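Local structure of putative membrane anchored protein (Corynebacterium diphtheriae, 3LSO) at residues B[193-198]-B[262-267]; B[211-216]-B[225-230]; B[361-366]-B[392-397]. The protein is of unknown function but, with a signal sequence and a transmembrane helix, is probably displayed at the cell surface as an elongated, beta-rich, membrane-anchored protein. All blocks are in the same frame, centred on the assembly; numbering follows the deposited sequence.

Interaction 1. Residues B[193-198]-B[262-267]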
ATOM      1  N   ASP B 193      -5.898   2.087  -9.786  1.00 34.25           N
ATOM      2  CA  ASP B 193      -5.646   2.760  -8.507  1.00 34.45           C
ATOM      3  C   ASP B 193      -6.907   3.370  -7.891  1.00 34.68           C
ATOM      4  O   ASP B 193      -7.818   3.789  -8.607  1.00 34.35           O
ATOM      5  CB  ASP B 193      -4.555   3.825  -8.671  1.00 34.48           C
ATOM      6  CG  ASP B 193      -3.195   3.224  -9.008  1.00 34.69           C
ATOM      7  OD1 ASP B 193      -2.744   2.310  -8.280  1.00 33.71           O
ATOM      8  OD2 ASP B 193      -2.578   3.666 -10.004  1.00 35.42           O
ATOM      9  N   GLY B 194      -6.944   3.394  -6.556  1.00 35.24           N
ATOM     10  CA  GLY B 194      -8.086   3.890  -5.783  1.00 35.68           C
ATOM     11  C   GLY B 194      -7.691   5.135  -5.012  1.00 36.26           C
ATOM     12  O   GLY B 194      -6.715   5.803  -5.369  1.00 36.42           O
ATOM     13  N   LEU B 195      -8.437   5.454  -3.957  1.00 36.20           N
ATOM     14  CA  LEU B 195      -8.128   6.619  -3.159  1.00 36.45           C
ATOM     15  C   LEU B 195      -7.121   6.266  -2.107  1.00 36.56           C
ATOM     16  O   LEU B 195      -7.200   5.201  -1.505  1.00 36.97           O
ATOM     17  CB  LEU B 195      -9.369   7.137  -2.460  1.00 36.76           C
ATOM     18  CG  LEU B 195     -10.382   7.932  -3.278  1.00 37.31           C
ATOM     19  CD1 LEU B 195     -11.041   7.026  -4.299  1.00 37.94           C
ATOM     20  CD2 LEU B 195     -11.434   8.545  -2.365  1.00 36.87           C
ATOM     21  N   THR B 196      -6.178   7.173  -1.883  1.00 36.54           N
ATOM     22  CA  THR B 196      -5.200   7.038  -0.809  1.00 36.27           C
ATOM     23  C   THR B 196      -5.408   8.201   0.156  1.00 36.32           C
ATOM     24  O   THR B 196      -5.801   9.303  -0.244  1.00 36.25           O
ATOM     25  CB  THR B 196      -3.759   7.031  -1.349  1.00 36.41           C
ATOM     26  OG1 THR B 196      -3.410   8.342  -1.808  1.00 36.49           O
ATOM     27  CG2 THR B 196      -3.607   6.028  -2.512  1.00 35.67           C
ATOM     28  N   ILE B 197      -5.157   7.951   1.433  1.00 36.19           N
ATOM     29  CA  ILE B 197      -5.499   8.909   2.476  1.00 35.94           C
ATOM     30  C   ILE B 197      -4.254   9.451   3.159  1.00 36.15           C
ATOM     31  O   ILE B 197      -3.282   8.726   3.373  1.00 36.45           O
ATOM     32  CB  ILE B 197      -6.418   8.271   3.518  1.00 35.67           C
ATOM     33  CG1 ILE B 197      -7.758   7.910   2.886  1.00 35.17           C
ATOM     34  CG2 ILE B 197      -6.631   9.204   4.692  1.00 36.35           C
ATOM     35  CD1 ILE B 197      -8.849   7.627   3.886  1.00 35.73           C
ATOM     36  N   THR B 198      -4.281  10.731   3.495  1.00 35.98           N
ATOM     37  CA  THR B 198      -3.172  11.330   4.217  1.00 35.85           C
ATOM     38  C   THR B 198      -3.671  11.842   5.544  1.00 35.46           C
ATOM     39  O   THR B 198      -4.577  12.681   5.613  1.00 35.74           O
ATOM     40  CB  THR B 198      -2.481  12.440   3.406  1.00 35.94           C
ATOM     41  OG1 THR B 198      -1.959  11.861   2.207  1.00 36.27           O
ATOM     42  CG2 THR B 198      -1.333  13.072   4.206  1.00 35.83           C
ATOM     43  N   ILE B 262     -10.600   6.078   9.391  1.00 27.63           N
ATOM     44  CA  ILE B 262     -10.960   7.088   8.425  1.00 27.41           C
ATOM     45  C   ILE B 262     -11.187   6.394   7.103  1.00 28.49           C
ATOM     46  O   ILE B 262     -10.380   5.546   6.673  1.00 28.19           O
ATOM     47  CB  ILE B 262      -9.860   8.148   8.276  1.00 27.24           C
ATOM     48  CG1 ILE B 262      -9.385   8.639   9.651  1.00 27.01           C
ATOM     49  CG2 ILE B 262     -10.332   9.312   7.419  1.00 25.28           C
ATOM     50  CD1 ILE B 262     -10.497   9.235  10.532  1.00 26.97           C
ATOM     51  N   THR B 263     -12.306   6.740   6.468  1.00 29.33           N
ATOM     52  CA  THR B 263     -12.645   6.186   5.173  1.00 29.88           C
ATOM     53  C   THR B 263     -12.914   7.334   4.225  1.00 30.68           C
ATOM     54  O   THR B 263     -13.550   8.332   4.616  1.00 31.75           O
ATOM     55  CB  THR B 263     -13.841   5.237   5.271  1.00 29.75           C
ATOM     56  OG1 THR B 263     -13.558   4.231   6.260  1.00 29.76           O
ATOM     57  CG2 THR B 263     -14.088   4.555   3.936  1.00 29.54           C
ATOM     58  N   ALA B 264     -12.384   7.217   3.007  1.00 30.64           N
ATOM     59  CA  ALA B 264     -12.613   8.192   1.942  1.00 30.79           C
ATOM     60  C   ALA B 264     -13.309   7.472   0.813  1.00 31.09           C
ATOM     61  O   ALA B 264     -12.915   6.348   0.443  1.00 31.25           O
ATOM     62  CB  ALA B 264     -11.306   8.778   1.452  1.00 30.47           C
ATOM     63  N   ARG B 265     -14.341   8.120   0.272  1.00 31.01           N
ATOM     64  CA  ARG B 265     -15.191   7.525  -0.751  1.00 31.06           C
ATOM     65  C   ARG B 265     -15.423   8.533  -1.858  1.00 31.44           C
ATOM     66  O   ARG B 265     -15.843   9.662  -1.599  1.00 31.67           O
ATOM     67  CB  ARG B 265     -16.525   7.097  -0.145  1.00 30.64           C
ATOM     68  CG  ARG B 265     -17.588   6.812  -1.182  1.00 31.01           C
ATOM     69  CD  ARG B 265     -18.773   6.061  -0.620  1.00 30.72           C
ATOM     70  NE  ARG B 265     -18.417   4.685  -0.312  1.00 31.84           N
ATOM     71  CZ  ARG B 265     -19.202   3.838   0.342  1.00 32.27           C
ATOM     72  NH1 ARG B 265     -20.404   4.222   0.744  1.00 32.74           N
ATOM     73  NH2 ARG B 265     -18.786   2.604   0.593  1.00 31.92           N
ATOM     74  N   PHE B 266     -15.145   8.123  -3.093  1.00 31.94           N
ATOM     75  CA  PHE B 266     -15.357   8.982  -4.264  1.00 32.08           C
ATOM     76  C   PHE B 266     -16.824   8.991  -4.715  1.00 32.40           C
ATOM     77  O   PHE B 266     -17.442   7.938  -4.885  1.00 32.11           O
ATOM     78  CB  PHE B 266     -14.417   8.589  -5.414  1.00 31.62           C
ATOM     79  CG  PHE B 266     -14.408   9.563  -6.557  1.00 31.95           C
ATOM     80  CD1 PHE B 266     -13.841  10.827  -6.414  1.00 32.41           C
ATOM     81  CD2 PHE B 266     -14.957   9.214  -7.793  1.00 32.29           C
ATOM     82  CE1 PHE B 266     -13.827  11.740  -7.486  1.00 32.48           C
ATOM     83  CE2 PHE B 266     -14.944  10.116  -8.875  1.00 31.91           C
ATOM     84  CZ  PHE B 266     -14.377  11.380  -8.720  1.00 32.06           C
ATOM     85  N   ILE B 267     -17.364  10.203  -4.865  1.00 33.17           N
ATOM     86  CA  ILE B 267     -18.696  10.442  -5.434  1.00 33.77           C
ATOM     87  C   ILE B 267     -18.531  10.994  -6.841  1.00 33.84           C
ATOM     88  O   ILE B 267     -17.730  11.897  -7.073  1.00 34.03           O
ATOM     89  CB  ILE B 267     -19.546  11.437  -4.580  1.00 33.85           C
ATOM     90  CG1 ILE B 267     -19.834  10.876  -3.175  1.00 34.58           C
ATOM     91  CG2 ILE B 267     -20.853  11.808  -5.292  1.00 33.86           C
ATOM     92  CD1 ILE B 267     -20.760   9.625  -3.136  1.00 35.58           C
TER
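In a two-sheet beta sandwich, consistent with an immunoglobulin-like fold, Leu195 and Ile197 face Ala264 across the core, joining the edge of a three-stranded sheet to strand 258-267 of the opposing five-stranded one. The axes of strands 196-198 and 262-267 approach to 7.8 Å with their directions 132° apart, a face-to-face packing and not a pairing within one sheet. Ala264 is the central point, since its methyl takes a neighbour from each of the two side chains. CD1 of Ile197 lies 3.6 Å from Ala264 CB; CG1 stands beside the backbone N and chi2 (-164°) stretches the chain so that CD1 extends over the strand. CD1 of Ile197 also comes within 4.2 Å of Ile262 CG2; the end of Ile262 leads away, and the residue packs on Ile282. Leu195 works with two branches: CD2 sits 3.8 Å from both Ala264 CB and the backbone N of Phe266, and CD1 rests 3.9 Å from Phe266 CB. Leu195 and Phe266 cross at about a right angle; the end of Phe266 leads away, and its side chain also touches Asn220. On the other face of their sheet, Thr263 OG1 hydrogen-bonds to Glu279 and Arg265 forms a salt bridge with Asp277. What meets here is methyl and methylene against methyl and backbone, which implies cohesion by shape and exclusion of water, with direction from hydrogen bonding inside each sheet.

Interaction 2. Residues B[211-216]-B[225-230]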
ATOM      1  N   ILE B 211      -7.152  15.959   7.112  1.00 35.63           N
ATOM      2  CA  ILE B 211      -7.239  14.688   6.418  1.00 35.61           C
ATOM      3  C   ILE B 211      -7.345  14.974   4.935  1.00 35.68           C
ATOM      4  O   ILE B 211      -8.125  15.835   4.525  1.00 36.01           O
ATOM      5  CB  ILE B 211      -8.491  13.890   6.839  1.00 35.46           C
ATOM      6  CG1 ILE B 211      -8.489  13.580   8.325  1.00 34.41           C
ATOM      7  CG2 ILE B 211      -8.564  12.586   6.083  1.00 36.78           C
ATOM      8  CD1 ILE B 211      -7.277  12.882   8.790  1.00 33.94           C
ATOM      9  N   THR B 212      -6.592  14.231   4.134  1.00 35.69           N
ATOM     10  CA  THR B 212      -6.511  14.475   2.695  1.00 35.77           C
ATOM     11  C   THR B 212      -6.612  13.184   1.873  1.00 36.10           C
ATOM     12  O   THR B 212      -5.870  12.224   2.106  1.00 36.73           O
ATOM     13  CB  THR B 212      -5.223  15.251   2.387  1.00 35.61           C
ATOM     14  OG1 THR B 212      -5.414  16.610   2.787  1.00 35.76           O
ATOM     15  CG2 THR B 212      -4.862  15.209   0.915  1.00 35.83           C
ATOM     16  N   ALA B 213      -7.549  13.158   0.929  1.00 36.15           N
ATOM     17  CA  ALA B 213      -7.696  12.029   0.005  1.00 36.37           C
ATOM     18  C   ALA B 213      -7.128  12.392  -1.368  1.00 36.43           C
ATOM     19  O   ALA B 213      -7.591  13.351  -1.985  1.00 36.91           O
ATOM     20  CB  ALA B 213      -9.168  11.638  -0.118  1.00 36.02           C
ATOM     21  N   THR B 214      -6.119  11.658  -1.837  1.00 36.26           N
ATOM     22  CA  THR B 214      -5.627  11.864  -3.196  1.00 36.49           C
ATOM     23  C   THR B 214      -6.459  11.017  -4.157  1.00 36.71           C
ATOM     24  O   THR B 214      -6.672   9.821  -3.916  1.00 37.01           O
ATOM     25  CB  THR B 214      -4.126  11.542  -3.313  1.00 36.20           C
ATOM     26  N   VAL B 215      -6.954  11.650  -5.221  1.00 36.82           N
ATOM     27  CA  VAL B 215      -7.729  10.972  -6.269  1.00 37.20           C
ATOM     28  C   VAL B 215      -6.880  10.827  -7.543  1.00 37.77           C
ATOM     29  O   VAL B 215      -6.274  11.802  -7.993  1.00 37.81           O
ATOM     30  CB  VAL B 215      -9.029  11.752  -6.615  1.00 36.98           C
ATOM     31  CG1 VAL B 215      -9.819  11.048  -7.691  1.00 36.91           C
ATOM     32  CG2 VAL B 215      -9.896  11.938  -5.397  1.00 36.70           C
ATOM     33  N   PRO B 216      -6.821   9.613  -8.127  1.00 38.37           N
ATOM     34  CA  PRO B 216      -6.097   9.443  -9.394  1.00 38.83           C
ATOM     35  C   PRO B 216      -6.697  10.286 -10.526  1.00 39.40           C
ATOM     36  O   PRO B 216      -7.923  10.280 -10.726  1.00 39.16           O
ATOM     37  CB  PRO B 216      -6.254   7.948  -9.693  1.00 38.84           C
ATOM     38  CG  PRO B 216      -7.441   7.517  -8.879  1.00 38.55           C
ATOM     39  CD  PRO B 216      -7.371   8.335  -7.637  1.00 38.31           C
ATOM     40  N   GLY B 225     -16.049  15.696  -9.603  1.00 41.23           N
ATOM     41  CA  GLY B 225     -16.440  14.851  -8.483  1.00 39.61           C
ATOM     42  C   GLY B 225     -16.200  15.413  -7.092  1.00 38.84           C
ATOM     43  O   GLY B 225     -15.661  16.516  -6.930  1.00 38.74           O
ATOM     44  N   LYS B 226     -16.598  14.619  -6.095  1.00 37.76           N
ATOM     45  CA  LYS B 226     -16.545  14.959  -4.681  1.00 36.79           C
ATOM     46  C   LYS B 226     -16.059  13.751  -3.861  1.00 36.39           C
ATOM     47  O   LYS B 226     -16.122  12.616  -4.331  1.00 36.61           O
ATOM     48  CB  LYS B 226     -17.947  15.354  -4.204  1.00 36.95           C
ATOM     49  CG  LYS B 226     -18.254  16.850  -4.234  1.00 37.08           C
ATOM     50  CD  LYS B 226     -19.758  17.139  -4.452  1.00 37.25           C
ATOM     51  CE  LYS B 226     -20.122  18.576  -4.037  1.00 36.33           C
ATOM     52  NZ  LYS B 226     -21.091  19.197  -4.972  1.00 35.04           N
ATOM     53  N   VAL B 227     -15.594  13.991  -2.634  1.00 35.48           N
ATOM     54  CA  VAL B 227     -15.239  12.903  -1.707  1.00 34.92           C
ATOM     55  C   VAL B 227     -16.017  12.968  -0.393  1.00 34.61           C
ATOM     56  O   VAL B 227     -16.127  14.029   0.210  1.00 34.33           O
ATOM     57  CB  VAL B 227     -13.722  12.877  -1.398  1.00 34.95           C
ATOM     58  CG1 VAL B 227     -13.417  12.003  -0.189  1.00 33.94           C
ATOM     59  CG2 VAL B 227     -12.951  12.389  -2.612  1.00 34.91           C
ATOM     60  N   GLN B 228     -16.561  11.828   0.026  1.00 34.30           N
ATOM     61  CA  GLN B 228     -17.210  11.713   1.315  1.00 34.17           C
ATOM     62  C   GLN B 228     -16.281  11.036   2.299  1.00 34.37           C
ATOM     63  O   GLN B 228     -15.823   9.913   2.064  1.00 35.10           O
ATOM     64  CB  GLN B 228     -18.494  10.909   1.228  1.00 34.07           C
ATOM     65  CG  GLN B 228     -19.191  10.797   2.574  1.00 34.73           C
ATOM     66  CD  GLN B 228     -19.652  12.152   3.107  1.00 35.68           C
ATOM     67  OE1 GLN B 228     -18.998  12.759   3.964  1.00 35.48           O
ATOM     68  NE2 GLN B 228     -20.770  12.646   2.577  1.00 35.88           N
ATOM     69  N   PHE B 229     -15.991  11.717   3.400  1.00 34.04           N
ATOM     70  CA  PHE B 229     -15.154  11.133   4.431  1.00 33.51           C
ATOM     71  C   PHE B 229     -16.021  10.451   5.465  1.00 33.58           C
ATOM     72  O   PHE B 229     -17.205  10.777   5.612  1.00 33.75           O
ATOM     73  CB  PHE B 229     -14.279  12.198   5.085  1.00 33.02           C
ATOM     74  CG  PHE B 229     -13.185  12.699   4.189  1.00 31.65           C
ATOM     75  CD1 PHE B 229     -13.364  13.828   3.426  1.00 29.72           C
ATOM     76  CD2 PHE B 229     -11.984  12.023   4.100  1.00 29.72           C
ATOM     77  CE1 PHE B 229     -12.356  14.283   2.608  1.00 28.49           C
ATOM     78  CE2 PHE B 229     -10.986  12.474   3.295  1.00 27.94           C
ATOM     79  CZ  PHE B 229     -11.173  13.609   2.542  1.00 28.44           C
ATOM     80  N   PHE B 230     -15.437   9.488   6.162  1.00 33.05           N
ATOM     81  CA  PHE B 230     -16.126   8.823   7.242  1.00 32.57           C
ATOM     82  C   PHE B 230     -15.179   8.677   8.406  1.00 32.40           C
ATOM     83  O   PHE B 230     -13.979   8.425   8.227  1.00 32.63           O
ATOM     84  CB  PHE B 230     -16.567   7.436   6.822  1.00 32.66           C
ATOM     85  CG  PHE B 230     -17.608   7.418   5.760  1.00 32.25           C
ATOM     86  CD1 PHE B 230     -18.937   7.209   6.085  1.00 31.35           C
ATOM     87  CD2 PHE B 230     -17.260   7.550   4.425  1.00 32.87           C
ATOM     88  CE1 PHE B 230     -19.915   7.154   5.094  1.00 30.84           C
ATOM     89  CE2 PHE B 230     -18.242   7.507   3.422  1.00 32.58           C
ATOM     90  CZ  PHE B 230     -19.570   7.311   3.765  1.00 30.57           C
TER
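Ala213 is hydrogen-bonded through its backbone to Ala248 within its own sheet, and its N sits at the edge of the Phe229 ring, in the ring plane, 4.0 Å from CZ. Both residues lie in the core of a two-sheet beta sandwich, where strand 208-214, central in a three-stranded sheet, packs over strand 226-231 of the facing five-stranded sheet. The two short strand axes come within 9.2 Å and their directions differ by 134°. The inward residues meet in sequence: Ile211 against Phe229, Ala213 against both Phe229 and Val227, then Val215 against Val227. Phe229 has the largest share of the contact. With its CG beside the backbone N (chi1 -71°), the ring reaches across to strand 208-214, and mainly its CE2 and CZ atoms do the touching. CG2 of Ile211 approaches CE2 to 3.7 Å, and Ala213 CB comes to 3.9 Å from CZ, both obliquely to the ring. The side chains of Ile211 and Phe229 run alongside in opposing senses, the CG1 arm of Ile211 being carried away from the ring. From its own strand, Val227 puts CG1 over one face of the Phe229 ring, offset toward the rim, which would limit tilting of the ring to that side. Strand 247-253 flanks the group, with Ala248 touching Val227 and Thr250 touching Phe229. At the looser end, Val215 and Val227 meet through one methyl each, CG2 to CG2 at 4.2 Å.

Interaction 3. Residues B[361-366]-B[392-397]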
ATOM      1  N   SER B 361      17.838   3.199  45.628  1.00 11.91           N
ATOM      2  CA  SER B 361      17.257   4.527  45.487  1.00 12.32           C
ATOM      3  C   SER B 361      16.315   4.777  46.607  1.00 12.01           C
ATOM      4  O   SER B 361      15.886   3.837  47.274  1.00 12.55           O
ATOM      5  CB  SER B 361      16.537   4.704  44.153  1.00 11.41           C
ATOM      6  OG  SER B 361      15.691   3.622  43.935  1.00 11.59           O
ATOM      7  N   LYS B 362      16.037   6.043  46.838  1.00 11.81           N
ATOM      8  CA  LYS B 362      15.127   6.402  47.883  1.00 12.46           C
ATOM      9  C   LYS B 362      13.869   6.962  47.271  1.00 12.65           C
ATOM     10  O   LYS B 362      13.927   7.679  46.287  1.00 13.37           O
ATOM     11  CB  LYS B 362      15.823   7.293  48.907  1.00 12.53           C
ATOM     12  CG  LYS B 362      16.596   6.409  49.967  1.00 13.26           C
ATOM     13  CD  LYS B 362      17.687   7.151  50.741  1.00 18.05           C
ATOM     14  CE  LYS B 362      18.009   6.508  52.118  1.00 21.85           C
ATOM     15  NZ  LYS B 362      18.619   5.136  52.010  1.00 23.73           N
ATOM     16  N   LEU B 363      12.723   6.548  47.777  1.00 12.84           N
ATOM     17  CA  LEU B 363      11.476   7.038  47.233  1.00 13.73           C
ATOM     18  C   LEU B 363      11.174   8.352  47.879  1.00 13.77           C
ATOM     19  O   LEU B 363      10.585   8.381  48.945  1.00 14.91           O
ATOM     20  CB  LEU B 363      10.322   6.087  47.538  1.00 14.15           C
ATOM     21  CG  LEU B 363       9.041   6.248  46.717  1.00 15.75           C
ATOM     22  CD1 LEU B 363       8.216   4.998  46.937  1.00 18.05           C
ATOM     23  CD2 LEU B 363       8.238   7.517  47.029  1.00 15.90           C
ATOM     24  N   ALA B 364      11.531   9.436  47.221  1.00 13.85           N
ATOM     25  CA  ALA B 364      11.396  10.750  47.813  1.00 14.08           C
ATOM     26  C   ALA B 364      10.066  11.422  47.512  1.00 14.21           C
ATOM     27  O   ALA B 364       9.545  12.132  48.354  1.00 14.39           O
ATOM     28  CB  ALA B 364      12.516  11.624  47.339  1.00 14.00           C
ATOM     29  N   THR B 365       9.548  11.244  46.303  1.00 14.46           N
ATOM     30  CA  THR B 365       8.326  11.933  45.905  1.00 15.18           C
ATOM     31  C   THR B 365       7.092  11.019  45.731  1.00 15.67           C
ATOM     32  O   THR B 365       7.139   9.980  45.015  1.00 16.63           O
ATOM     33  CB  THR B 365       8.569  12.691  44.653  1.00 14.82           C
ATOM     34  OG1 THR B 365       9.517  13.696  44.956  1.00 16.58           O
ATOM     35  CG2 THR B 365       7.313  13.375  44.199  1.00 15.92           C
ATOM     36  N   THR B 366       6.002  11.402  46.392  1.00 14.51           N
ATOM     37  CA  THR B 366       4.767  10.691  46.272  1.00 14.16           C
ATOM     38  C   THR B 366       3.771  11.726  45.788  1.00 14.80           C
ATOM     39  O   THR B 366       3.607  12.771  46.423  1.00 15.31           O
ATOM     40  CB  THR B 366       4.326  10.160  47.636  1.00 14.17           C
ATOM     41  OG1 THR B 366       5.388   9.377  48.216  1.00 13.74           O
ATOM     42  CG2 THR B 366       3.048   9.348  47.501  1.00 11.87           C
ATOM     43  N   SER B 392      -0.482   8.726  41.246  1.00 19.13           N
ATOM     44  CA  SER B 392       0.173   7.470  40.925  1.00 18.68           C
ATOM     45  C   SER B 392       1.699   7.574  40.932  1.00 18.67           C
ATOM     46  O   SER B 392       2.389   6.577  41.001  1.00 19.21           O
ATOM     47  CB  SER B 392      -0.274   6.995  39.552  1.00 18.64           C
ATOM     48  OG  SER B 392       0.174   7.876  38.523  1.00 19.75           O
ATOM     49  N   TYR B 393       2.231   8.781  40.829  1.00 18.38           N
ATOM     50  CA  TYR B 393       3.650   8.947  40.616  1.00 18.12           C
ATOM     51  C   TYR B 393       4.400   8.675  41.891  1.00 17.89           C
ATOM     52  O   TYR B 393       3.958   9.118  42.979  1.00 18.67           O
ATOM     53  CB  TYR B 393       3.923  10.375  40.203  1.00 18.54           C
ATOM     54  CG  TYR B 393       5.365  10.696  39.977  1.00 19.33           C
ATOM     55  CD1 TYR B 393       5.969  10.413  38.752  1.00 20.28           C
ATOM     56  CD2 TYR B 393       6.121  11.323  40.970  1.00 20.07           C
ATOM     57  CE1 TYR B 393       7.296  10.740  38.522  1.00 21.70           C
ATOM     58  CE2 TYR B 393       7.454  11.645  40.752  1.00 21.01           C
ATOM     59  CZ  TYR B 393       8.030  11.355  39.524  1.00 21.79           C
ATOM     60  OH  TYR B 393       9.336  11.671  39.283  1.00 23.36           O
ATOM     61  N   ARG B 394       5.524   7.971  41.754  1.00 16.02           N
ATOM     62  CA  ARG B 394       6.437   7.744  42.840  1.00 15.26           C
ATOM     63  C   ARG B 394       7.801   7.977  42.259  1.00 15.52           C
ATOM     64  O   ARG B 394       8.209   7.242  41.347  1.00 15.25           O
ATOM     65  CB  ARG B 394       6.369   6.310  43.330  1.00 15.23           C
ATOM     66  CG  ARG B 394       5.007   5.872  43.870  1.00 15.59           C
ATOM     67  CD  ARG B 394       4.680   6.557  45.170  1.00 13.71           C
ATOM     68  NE  ARG B 394       3.457   6.027  45.724  1.00 13.57           N
ATOM     69  CZ  ARG B 394       2.236   6.419  45.372  1.00 14.75           C
ATOM     70  NH1 ARG B 394       2.058   7.361  44.436  1.00 12.32           N
ATOM     71  NH2 ARG B 394       1.189   5.847  45.959  1.00 13.14           N
ATOM     72  N   GLY B 395       8.512   8.987  42.790  1.00 15.26           N
ATOM     73  CA  GLY B 395       9.818   9.391  42.269  1.00 14.34           C
ATOM     74  C   GLY B 395      11.011   9.027  43.138  1.00 14.19           C
ATOM     75  O   GLY B 395      11.039   9.303  44.342  1.00 14.51           O
ATOM     76  N   PHE B 396      12.020   8.460  42.501  1.00 13.88           N
ATOM     77  CA  PHE B 396      13.127   7.808  43.182  1.00 14.01           C
ATOM     78  C   PHE B 396      14.425   8.530  42.958  1.00 14.07           C
ATOM     79  O   PHE B 396      14.678   9.024  41.859  1.00 15.44           O
ATOM     80  CB  PHE B 396      13.271   6.407  42.612  1.00 13.85           C
ATOM     81  CG  PHE B 396      12.107   5.500  42.930  1.00 14.30           C
ATOM     82  CD1 PHE B 396      12.147   4.659  44.056  1.00 13.06           C
ATOM     83  CD2 PHE B 396      10.983   5.466  42.091  1.00 14.30           C
ATOM     84  CE1 PHE B 396      11.075   3.802  44.346  1.00 15.23           C
ATOM     85  CE2 PHE B 396       9.911   4.614  42.361  1.00 14.99           C
ATOM     86  CZ  PHE B 396       9.953   3.766  43.495  1.00 15.06           C
ATOM     87  N   HIS B 397      15.259   8.594  43.983  1.00 13.59           N
ATOM     88  CA  HIS B 397      16.545   9.246  43.871  1.00 12.96           C
ATOM     89  C   HIS B 397      17.631   8.243  44.191  1.00 12.76           C
ATOM     90  O   HIS B 397      17.516   7.476  45.129  1.00 12.45           O
ATOM     91  CB  HIS B 397      16.647  10.375  44.882  1.00 13.17           C
ATOM     92  CG  HIS B 397      15.824  11.579  44.557  1.00 14.28           C
ATOM     93  ND1 HIS B 397      14.450  11.560  44.597  1.00 16.39           N
ATOM     94  CD2 HIS B 397      16.173  12.850  44.249  1.00 13.04           C
ATOM     95  CE1 HIS B 397      13.988  12.759  44.300  1.00 14.98           C
ATOM     96  NE2 HIS B 397      15.013  13.560  44.090  1.00 12.96           N
TER
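Ala364 and Thr365 both turn their backbone N-H groups to the carbonyl of Gly395, and the buried part of this antiparallel pairing is built round that oxygen. Ala364 N reaches it at 2.9 Å on a bent path, 134° at the hydrogen, whereas Thr365 N bonds almost straight (177°) at 3.1 Å, on a lone pair. Gly395 N returns a bond of 2.8 Å to Thr365 O. On this side Ala364 CB lies 3.4 Å from ND1 of His397. CG2 of Thr365 stands at the edge of the Tyr393 ring, in its plane, 3.9 Å from CE2; Gly395 brings no side chain to where that ring lies. Glu339 binds both hydroxyls, OG1 of Thr365 and OH of Tyr393, tying the pair to strand 335-343. The face bearing Leu363 and Thr366 is the more exposed one, although the Phe396 ring on it is buried. There Leu363 lays CG over one face of that ring, 4.0 Å from CE1 of Phe396, and Thr366 puts CG2 over a face of the Arg394 guanidinium, 3.7 Å from CZ. That group is held by NH1, which bonds to the carbonyls of Tyr393 and Glu391. Before the shift, Lys362 and His397 form a regular hydrogen-bonded pair; after it the register has moved by one residue, and Ala364 takes a helix-like psi of -38°, as expected of a classic beta bulge.

In the fold
Interactions 1 and 2 belong to one sandwich domain, their centres 5 Å apart, and hold the same two sheets together: strands 196-198 and 208-214 are neighbours on one side, 258-267 and 226-231 on the other. Interaction 2 is nested within the chain loop that interaction 1 closes, and a probable hydrogen bond, Thr198 N to Thr212 O at 2.6 Å, links them. Both are buried and apolar. Interaction 3 lies in a different domain, about 30 Å away from interaction 1 between nearest atoms. It pairs two strands within a sheet, so backbone bonds carry it, and with one face partly open it mixes charged, polar and aromatic side chains.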